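Local atomic coordinates of maleylacetoacetate isomerase (Anaeromyxobacter dehalogenans, PDB entry 4IGJ), a protein that probably isomerises maleylacetoacetate with the help of glutathione, as a dimeric zeta-class member of the glutathione transferase superfamily. Residues R156-V170 against N196-L210. Residues are numbered along the deposited sequence; the frame is centred on the assembly and turned at random.
Sequences RFFIARGLAALETAV and NARRFGLDLEPYPTL. With SO4 (sulfate ion), chain C.
Glu167 grips the first turn of helix 208-218, a clear case of a carboxylate reaching across from one helix to accept from the first-turn amides of another. CG stands anti to the backbone N (chi1 167°) and the chain then bends at chi2, which turns both oxygens onto that turn. OE2 takes Thr209 N through its syn lone pair at 3.1 Å and is met by Thr209 OG1, at 2.7 Å, from above the carboxylate plane. OE1 accepts Leu210 N at 3.1 Å. The positive end of the helix dipole would probably favour the charged carboxylate. Were Glu167 replaced by an alanine, the amides of Thr209 and Leu210 would probably be left without these acceptors and the Thr209 hydroxyl free to turn. At the far end, Arg156 NH1 donates to Phe200 O at 2.9 Å, almost straight (166°), with the oxygen in the guanidinium plane; it thereby holds the carbonyl just before Gly201, the C-prime residue of the Schellman motif closing helix 185-199.

Apolar contacts fill the span between. Leu163 CB sits over one face of the Tyr207 ring, a CH-pi contact 3.8 Å from the centroid, while Pro206 CB covers the opposite face. Leu202 CD2 meets Ile159 CG2 at 3.7 Å, and Ile159 CD1 touches Phe200 CD2. Leu210 enters as a knob among Leu163, Leu166, Glu167 and Val170; Leu190 of helix 185-199 also packs on it.

Tyr207 precedes helix 208-218 at the N-cap position, while Glu167 of helix 150-171 binds its first-turn amides: helix-to-helix packing within the all-helical C-terminal domain of the glutathione transferase fold.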
ATOM      1  N   ARG A 156       8.453  -5.224  16.410  1.00 12.34           N
ATOM      2  CA  ARG A 156       8.782  -3.971  17.076  1.00 13.27           C
ATOM      3  C   ARG A 156       9.753  -3.127  16.257  1.00 11.97           C
ATOM      4  O   ARG A 156       9.621  -1.910  16.196  1.00 13.92           O
ATOM      5  CB  ARG A 156       9.342  -4.223  18.478  1.00 15.32           C
ATOM      6  CG  ARG A 156       8.286  -4.547  19.520  1.00 12.86           C
ATOM      7  CD  ARG A 156       8.906  -4.648  20.934  1.00 12.76           C
ATOM      8  NE  ARG A 156       9.823  -5.772  21.074  1.00 14.59           N
ATOM      9  CZ  ARG A 156       9.447  -6.998  21.413  1.00 12.50           C
ATOM     10  NH1 ARG A 156       8.170  -7.268  21.652  1.00 14.15           N
ATOM     11  NH2 ARG A 156      10.351  -7.963  21.517  1.00 18.31           N
ATOM     12  N   PHE A 157      10.715  -3.775  15.606  1.00 12.66           N
ATOM     13  CA  PHE A 157      11.684  -3.040  14.807  1.00 15.53           C
ATOM     14  C   PHE A 157      11.015  -2.329  13.632  1.00 14.73           C
ATOM     15  O   PHE A 157      11.239  -1.140  13.404  1.00 14.79           O
ATOM     16  CB  PHE A 157      12.785  -3.968  14.290  1.00 16.18           C
ATOM     17  CG  PHE A 157      13.745  -3.288  13.356  1.00 14.91           C
ATOM     18  CD1 PHE A 157      14.807  -2.545  13.849  1.00 17.16           C
ATOM     19  CD2 PHE A 157      13.572  -3.372  11.979  1.00 14.95           C
ATOM     20  CE1 PHE A 157      15.685  -1.909  12.987  1.00 22.11           C
ATOM     21  CE2 PHE A 157      14.452  -2.738  11.109  1.00 19.48           C
ATOM     22  CZ  PHE A 157      15.507  -2.006  11.617  1.00 22.14           C
ATOM     23  N   PHE A 158      10.209  -3.071  12.882  1.00 12.94           N
ATOM     24  CA  PHE A 158       9.612  -2.514  11.672  1.00 13.61           C
ATOM     25  C   PHE A 158       8.465  -1.556  11.961  1.00 14.41           C
ATOM     26  O   PHE A 158       8.285  -0.564  11.256  1.00 14.94           O
ATOM     27  CB  PHE A 158       9.203  -3.626  10.704  1.00 14.43           C
ATOM     28  CG  PHE A 158      10.358  -4.187   9.926  1.00 13.20           C
ATOM     29  CD1 PHE A 158      10.922  -3.454   8.887  1.00 15.06           C
ATOM     30  CD2 PHE A 158      10.888  -5.428  10.231  1.00 14.96           C
ATOM     31  CE1 PHE A 158      11.994  -3.952   8.178  1.00 15.23           C
ATOM     32  CE2 PHE A 158      11.960  -5.935   9.520  1.00 18.73           C
ATOM     33  CZ  PHE A 158      12.514  -5.192   8.492  1.00 17.38           C
ATOM     34  N   ILE A 159       7.696  -1.829  13.008  1.00 12.77           N
ATOM     35  CA  ILE A 159       6.666  -0.883  13.412  1.00 11.11           C
ATOM     36  C   ILE A 159       7.271   0.444  13.888  1.00 15.21           C
ATOM     37  O   ILE A 159       6.803   1.512  13.494  1.00 15.92           O
ATOM     38  CB  ILE A 159       5.736  -1.493  14.477  1.00 11.01           C
ATOM     39  CG1 ILE A 159       4.948  -2.665  13.870  1.00 12.24           C
ATOM     40  CG2 ILE A 159       4.806  -0.435  15.058  1.00 13.58           C
ATOM     41  CD1 ILE A 159       4.129  -3.458  14.884  1.00 13.55           C
ATOM     42  N   ALA A 160       8.318   0.373  14.712  1.00 13.57           N
ATOM     43  CA  ALA A 160       8.994   1.573  15.203  1.00 15.23           C
ATOM     44  C   ALA A 160       9.534   2.385  14.033  1.00 15.23           C
ATOM     45  O   ALA A 160       9.387   3.610  13.990  1.00 19.23           O
ATOM     46  CB  ALA A 160      10.125   1.204  16.167  1.00 16.06           C
ATOM     47  N   ARG A 161      10.167   1.688  13.092  1.00 17.56           N
ATOM     48  CA  ARG A 161      10.685   2.314  11.880  1.00 23.45           C
ATOM     49  C   ARG A 161       9.583   3.066  11.134  1.00 20.91           C
ATOM     50  O   ARG A 161       9.763   4.225  10.734  1.00 23.90           O
ATOM     51  CB  ARG A 161      11.302   1.249  10.975  1.00 25.47           C
ATOM     52  CG  ARG A 161      11.760   1.768   9.633  1.00 33.01           C
ATOM     53  CD  ARG A 161      12.709   0.793   8.965  1.00 31.96           C
ATOM     54  NE  ARG A 161      13.473   1.448   7.913  1.00 40.29           N
ATOM     55  CZ  ARG A 161      14.691   1.943   8.089  1.00 43.15           C
ATOM     56  NH1 ARG A 161      15.286   1.842   9.270  1.00 40.45           N
ATOM     57  NH2 ARG A 161      15.320   2.531   7.082  1.00 50.75           N
ATOM     58  N   GLY A 162       8.445   2.405  10.957  1.00 18.57           N
ATOM     59  CA  GLY A 162       7.296   3.011  10.307  1.00 17.43           C
ATOM     60  C   GLY A 162       6.712   4.200  11.058  1.00 19.86           C
ATOM     61  O   GLY A 162       6.388   5.218  10.457  1.00 19.15           O
ATOM     62  N   LEU A 163       6.571   4.076  12.374  1.00 15.77           N
ATOM     63  CA  LEU A 163       5.979   5.142  13.174  1.00 15.35           C
ATOM     64  C   LEU A 163       6.871   6.383  13.252  1.00 17.52           C
ATOM     65  O   LEU A 163       6.374   7.505  13.326  1.00 17.98           O
ATOM     66  CB  LEU A 163       5.648   4.637  14.582  1.00 15.38           C
ATOM     67  CG  LEU A 163       4.554   3.569  14.679  1.00 15.07           C
ATOM     68  CD1 LEU A 163       4.262   3.271  16.137  1.00 16.19           C
ATOM     69  CD2 LEU A 163       3.287   4.007  13.936  1.00 16.45           C
ATOM     70  N   ALA A 164       8.183   6.167  13.248  1.00 18.76           N
ATOM     71  CA  ALA A 164       9.143   7.268  13.270  1.00 21.53           C
ATOM     72  C   ALA A 164       8.975   8.127  12.022  1.00 26.04           C
ATOM     73  O   ALA A 164       8.945   9.355  12.104  1.00 28.24           O
ATOM     74  CB  ALA A 164      10.568   6.731  13.377  1.00 21.53           C
ATOM     75  N   ALA A 165       8.853   7.472  10.871  1.00 24.97           N
ATOM     76  CA  ALA A 165       8.618   8.165   9.607  1.00 23.01           C
ATOM     77  C   ALA A 165       7.288   8.906   9.626  1.00 24.90           C
ATOM     78  O   ALA A 165       7.198  10.049   9.175  1.00 25.70           O
ATOM     79  CB  ALA A 165       8.659   7.184   8.446  1.00 26.95           C
ATOM     80  N   LEU A 166       6.251   8.245  10.138  1.00 19.15           N
ATOM     81  CA  LEU A 166       4.935   8.856  10.237  1.00 20.69           C
ATOM     82  C   LEU A 166       4.945  10.078  11.139  1.00 21.05           C
ATOM     83  O   LEU A 166       4.385  11.112  10.793  1.00 21.24           O
ATOM     84  CB  LEU A 166       3.917   7.862  10.782  1.00 21.63           C
ATOM     85  CG  LEU A 166       3.180   6.999   9.772  1.00 23.48           C
ATOM     86  CD1 LEU A 166       2.117   6.198  10.488  1.00 17.87           C
ATOM     87  CD2 LEU A 166       2.562   7.871   8.677  1.00 16.50           C
ATOM     88  N   GLU A 167       5.562   9.941  12.308  1.00 19.87           N
ATOM     89  CA  GLU A 167       5.629  11.032  13.278  1.00 22.74           C
ATOM     90  C   GLU A 167       6.171  12.307  12.641  1.00 25.25           C
ATOM     91  O   GLU A 167       5.655  13.397  12.877  1.00 26.61           O
ATOM     92  CB  GLU A 167       6.491  10.615  14.473  1.00 20.62           C
ATOM     93  CG  GLU A 167       6.901  11.756  15.404  1.00 23.54           C
ATOM     94  CD  GLU A 167       5.762  12.271  16.268  1.00 27.32           C
ATOM     95  OE1 GLU A 167       4.767  11.540  16.459  1.00 23.53           O
ATOM     96  OE2 GLU A 167       5.867  13.411  16.768  1.00 29.40           O
ATOM     97  N   THR A 168       7.187  12.152  11.801  1.00 22.34           N
ATOM     98  CA  THR A 168       7.813  13.289  11.135  1.00 27.14           C
ATOM     99  C   THR A 168       6.974  13.799   9.968  1.00 30.86           C
ATOM    100  O   THR A 168       6.825  15.008   9.787  1.00 29.32           O
ATOM    101  CB  THR A 168       9.206  12.916  10.630  1.00 29.15           C
ATOM    102  OG1 THR A 168       9.998  12.462  11.734  1.00 27.46           O
ATOM    103  CG2 THR A 168       9.883  14.115   9.962  1.00 32.96           C
ATOM    104  N   ALA A 169       6.431  12.875   9.181  1.00 27.05           N
ATOM    105  CA  ALA A 169       5.597  13.236   8.035  1.00 23.87           C
ATOM    106  C   ALA A 169       4.265  13.831   8.481  1.00 30.57           C
ATOM    107  O   ALA A 169       3.719  14.717   7.821  1.00 27.27           O
ATOM    108  CB  ALA A 169       5.369  12.026   7.134  1.00 22.44           C
ATOM    109  N   VAL A 170       3.736  13.334   9.598  1.00 28.72           N
ATOM    110  CA  VAL A 170       2.490  13.861  10.146  1.00 29.60           C
ATOM    111  C   VAL A 170       2.710  15.236  10.760  1.00 32.76           C
ATOM    112  O   VAL A 170       1.915  16.149  10.536  1.00 33.57           O
ATOM    113  CB  VAL A 170       1.852  12.889  11.174  1.00 31.65           C
ATOM    114  CG1 VAL A 170       0.776  13.578  11.991  1.00 26.94           C
ATOM    115  CG2 VAL A 170       1.273  11.676  10.464  1.00 25.15           C
ATOM    116  N   ASN A 196      -1.614  -2.028  17.089  1.00  9.88           N
ATOM    117  CA  ASN A 196      -0.697  -3.149  16.910  1.00 12.26           C
ATOM    118  C   ASN A 196       0.652  -2.894  17.580  1.00 13.01           C
ATOM    119  O   ASN A 196       1.243  -3.816  18.146  1.00 11.03           O
ATOM    120  CB  ASN A 196      -0.537  -3.488  15.421  1.00 13.12           C
ATOM    121  CG  ASN A 196      -1.709  -4.279  14.872  1.00 18.40           C
ATOM    122  OD1 ASN A 196      -2.708  -4.491  15.554  1.00 18.99           O
ATOM    123  ND2 ASN A 196      -1.597  -4.703  13.617  1.00 24.46           N
ATOM    124  N   ALA A 197       1.120  -1.651  17.538  1.00 11.24           N
ATOM    125  CA  ALA A 197       2.344  -1.256  18.228  1.00 12.09           C
ATOM    126  C   ALA A 197       2.238  -1.594  19.710  1.00 13.68           C
ATOM    127  O   ALA A 197       3.162  -2.177  20.285  1.00 15.96           O
ATOM    128  CB  ALA A 197       2.615   0.226  18.051  1.00 12.73           C
ATOM    129  N   ARG A 198       1.107  -1.246  20.318  1.00 12.23           N
ATOM    130  CA  ARG A 198       0.891  -1.527  21.738  1.00 14.59           C
ATOM    131  C   ARG A 198       0.861  -3.028  21.994  1.00 17.57           C
ATOM    132  O   ARG A 198       1.485  -3.511  22.936  1.00 17.60           O
ATOM    133  CB  ARG A 198      -0.393  -0.853  22.237  1.00 13.98           C
ATOM    134  CG  ARG A 198      -0.304   0.663  22.264  1.00 16.23           C
ATOM    135  CD  ARG A 198      -1.561   1.308  22.813  1.00 18.46           C
ATOM    136  NE  ARG A 198      -1.595   2.733  22.497  1.00 26.32           N
ATOM    137  CZ  ARG A 198      -2.320   3.262  21.516  1.00 20.99           C
ATOM    138  NH1 ARG A 198      -3.095   2.486  20.773  1.00 22.27           N
ATOM    139  NH2 ARG A 198      -2.283   4.571  21.293  1.00 26.22           N
ATOM    140  N   ARG A 199       0.160  -3.765  21.139  1.00 13.97           N
ATOM    141  CA  ARG A 199       0.067  -5.219  21.227  1.00 16.57           C
ATOM    142  C   ARG A 199       1.461  -5.837  21.351  1.00 16.33           C
ATOM    143  O   ARG A 199       1.678  -6.759  22.147  1.00 22.36           O
ATOM    144  CB  ARG A 199      -0.630  -5.745  19.973  1.00 19.92           C
ATOM    145  CG  ARG A 199      -0.979  -7.213  19.970  1.00 24.28           C
ATOM    146  CD  ARG A 199      -2.173  -7.436  19.045  1.00 37.37           C
ATOM    147  NE  ARG A 199      -2.588  -8.830  18.977  1.00 42.51           N
ATOM    148  CZ  ARG A 199      -2.078  -9.718  18.131  1.00 45.89           C
ATOM    149  NH1 ARG A 199      -1.120  -9.363  17.281  1.00 49.11           N
ATOM    150  NH2 ARG A 199      -2.518 -10.966  18.141  1.00 48.79           N
ATOM    151  N   PHE A 200       2.405  -5.306  20.578  1.00 15.50           N
ATOM    152  CA  PHE A 200       3.760  -5.843  20.516  1.00 17.13           C
ATOM    153  C   PHE A 200       4.680  -5.236  21.568  1.00 17.55           C
ATOM    154  O   PHE A 200       5.880  -5.504  21.576  1.00 20.75           O
ATOM    155  CB  PHE A 200       4.347  -5.639  19.114  1.00 17.39           C
ATOM    156  CG  PHE A 200       3.756  -6.549  18.078  1.00 18.87           C
ATOM    157  CD1 PHE A 200       3.913  -7.923  18.186  1.00 21.71           C
ATOM    158  CD2 PHE A 200       3.059  -6.038  16.991  1.00 16.75           C
ATOM    159  CE1 PHE A 200       3.367  -8.777  17.236  1.00 26.76           C
ATOM    160  CE2 PHE A 200       2.510  -6.883  16.034  1.00 19.99           C
ATOM    161  CZ  PHE A 200       2.667  -8.254  16.156  1.00 27.89           C
ATOM    162  N   GLY A 201       4.118  -4.424  22.452  1.00 17.05           N
ATOM    163  CA  GLY A 201       4.876  -3.840  23.544  1.00 20.86           C
ATOM    164  C   GLY A 201       5.860  -2.774  23.115  1.00 21.47           C
ATOM    165  O   GLY A 201       6.863  -2.529  23.793  1.00 23.51           O
ATOM    166  N   LEU A 202       5.586  -2.128  21.984  1.00 17.43           N
ATOM    167  CA  LEU A 202       6.455  -1.046  21.538  1.00 17.17           C
ATOM    168  C   LEU A 202       6.171   0.228  22.322  1.00 19.34           C
ATOM    169  O   LEU A 202       5.017   0.632  22.465  1.00 22.13           O
ATOM    170  CB  LEU A 202       6.280  -0.786  20.043  1.00 18.55           C
ATOM    171  CG  LEU A 202       7.216   0.254  19.436  1.00 21.40           C
ATOM    172  CD1 LEU A 202       8.648  -0.257  19.457  1.00 17.73           C
ATOM    173  CD2 LEU A 202       6.773   0.608  18.011  1.00 19.65           C
ATOM    174  N   ASP A 203       7.219   0.863  22.834  1.00 24.98           N
ATOM    175  CA  ASP A 203       7.043   2.112  23.561  1.00 25.64           C
ATOM    176  C   ASP A 203       6.717   3.258  22.609  1.00 23.38           C
ATOM    177  O   ASP A 203       7.456   3.506  21.653  1.00 22.55           O
ATOM    178  CB  ASP A 203       8.284   2.454  24.384  1.00 32.14           C
ATOM    179  CG  ASP A 203       8.171   3.809  25.061  1.00 31.55           C
ATOM    180  OD1 ASP A 203       7.468   3.902  26.090  1.00 45.02           O
ATOM    181  OD2 ASP A 203       8.778   4.778  24.556  1.00 41.07           O
ATOM    182  N   LEU A 204       5.619   3.955  22.893  1.00 22.15           N
ATOM    183  CA  LEU A 204       5.090   4.988  22.003  1.00 26.00           C
ATOM    184  C   LEU A 204       5.505   6.404  22.395  1.00 21.41           C
ATOM    185  O   LEU A 204       5.102   7.375  21.749  1.00 27.43           O
ATOM    186  CB  LEU A 204       3.563   4.912  21.944  1.00 23.27           C
ATOM    187  CG  LEU A 204       2.938   3.703  21.251  1.00 20.38           C
ATOM    188  CD1 LEU A 204       1.446   3.918  21.117  1.00 21.24           C
ATOM    189  CD2 LEU A 204       3.585   3.450  19.892  1.00 21.23           C
ATOM    190  N   GLU A 205       6.297   6.523  23.456  1.00 32.42           N
ATOM    191  CA  GLU A 205       6.807   7.828  23.881  1.00 28.22           C
ATOM    192  C   GLU A 205       7.511   8.648  22.772  1.00 30.42           C
ATOM    193  O   GLU A 205       7.333   9.866  22.711  1.00 29.72           O
ATOM    194  CB  GLU A 205       7.687   7.686  25.135  1.00 34.57           C
ATOM    195  CG  GLU A 205       8.147   9.004  25.731  1.00 41.34           C
ATOM    196  CD  GLU A 205       9.409   9.523  25.076  1.00 48.25           C
ATOM    197  OE1 GLU A 205      10.208   8.693  24.593  1.00 51.96           O
ATOM    198  OE2 GLU A 205       9.600  10.758  25.032  1.00 51.83           O
ATOM    199  N   PRO A 206       8.304   7.996  21.891  1.00 26.41           N
ATOM    200  CA  PRO A 206       8.967   8.777  20.835  1.00 25.82           C
ATOM    201  C   PRO A 206       8.042   9.351  19.759  1.00 21.51           C
ATOM    202  O   PRO A 206       8.536  10.051  18.871  1.00 24.12           O
ATOM    203  CB  PRO A 206       9.906   7.756  20.182  1.00 32.30           C
ATOM    204  CG  PRO A 206      10.140   6.724  21.215  1.00 30.34           C
ATOM    205  CD  PRO A 206       8.856   6.630  21.974  1.00 31.47           C
ATOM    206  N   TYR A 207       6.744   9.062  19.823  1.00 23.99           N
ATOM    207  CA  TYR A 207       5.811   9.535  18.799  1.00 20.99           C
ATOM    208  C   TYR A 207       4.704  10.417  19.379  1.00 24.42           C
ATOM    209  O   TYR A 207       3.527  10.073  19.309  1.00 20.93           O
ATOM    210  CB  TYR A 207       5.205   8.337  18.050  1.00 20.69           C
ATOM    211  CG  TYR A 207       6.191   7.211  17.857  1.00 18.68           C
ATOM    212  CD1 TYR A 207       7.255   7.338  16.973  1.00 18.02           C
ATOM    213  CD2 TYR A 207       6.071   6.025  18.577  1.00 18.57           C
ATOM    214  CE1 TYR A 207       8.175   6.315  16.805  1.00 19.60           C
ATOM    215  CE2 TYR A 207       6.982   4.996  18.416  1.00 19.45           C
ATOM    216  CZ  TYR A 207       8.034   5.148  17.530  1.00 19.84           C
ATOM    217  OH  TYR A 207       8.950   4.134  17.357  1.00 22.97           O
ATOM    218  N   PRO A 208       5.076  11.584  19.935  1.00 22.99           N
ATOM    219  CA  PRO A 208       4.074  12.387  20.644  1.00 24.08           C
ATOM    220  C   PRO A 208       2.974  12.949  19.746  1.00 24.40           C
ATOM    221  O   PRO A 208       1.842  13.066  20.210  1.00 24.96           O
ATOM    222  CB  PRO A 208       4.905  13.525  21.259  1.00 24.35           C
ATOM    223  CG  PRO A 208       6.095  13.638  20.388  1.00 24.22           C
ATOM    224  CD  PRO A 208       6.397  12.237  19.922  1.00 25.88           C
ATOM    225  N   THR A 209       3.289  13.292  18.499  1.00 23.52           N
ATOM    226  CA  THR A 209       2.262  13.781  17.586  1.00 15.84           C
ATOM    227  C   THR A 209       1.259  12.667  17.273  1.00 16.46           C
ATOM    228  O   THR A 209       0.047  12.885  17.286  1.00 20.19           O
ATOM    229  CB  THR A 209       2.850  14.338  16.283  1.00 24.33           C
ATOM    230  OG1 THR A 209       3.905  15.259  16.588  1.00 32.34           O
ATOM    231  CG2 THR A 209       1.773  15.055  15.470  1.00 22.12           C
ATOM    232  N   LEU A 210       1.767  11.465  17.019  1.00 18.43           N
ATOM    233  CA  LEU A 210       0.893  10.333  16.719  1.00 15.80           C
ATOM    234  C   LEU A 210      -0.008   9.989  17.907  1.00 18.72           C
ATOM    235  O   LEU A 210      -1.169   9.630  17.723  1.00 17.63           O
ATOM    236  CB  LEU A 210       1.709   9.109  16.300  1.00 14.90           C
ATOM    237  CG  LEU A 210       2.612   9.257  15.076  1.00 13.36           C
ATOM    238  CD1 LEU A 210       3.186   7.915  14.650  1.00 15.28           C
ATOM    239  CD2 LEU A 210       1.875   9.922  13.920  1.00 13.74           C
TER
HETATM  240  S   SO4 C 301      -2.682  -7.494  11.586  1.00 18.79           S
HETATM  241  O1  SO4 C 301      -1.931  -7.708  12.809  1.00 32.06           O
HETATM  242  O2  SO4 C 301      -2.116  -6.354  10.872  1.00 21.01           O
HETATM  243  O3  SO4 C 301      -4.068  -7.240  11.943  1.00 27.78           O
HETATM  244  O4  SO4 C 301      -2.621  -8.692  10.765  1.00 27.77           O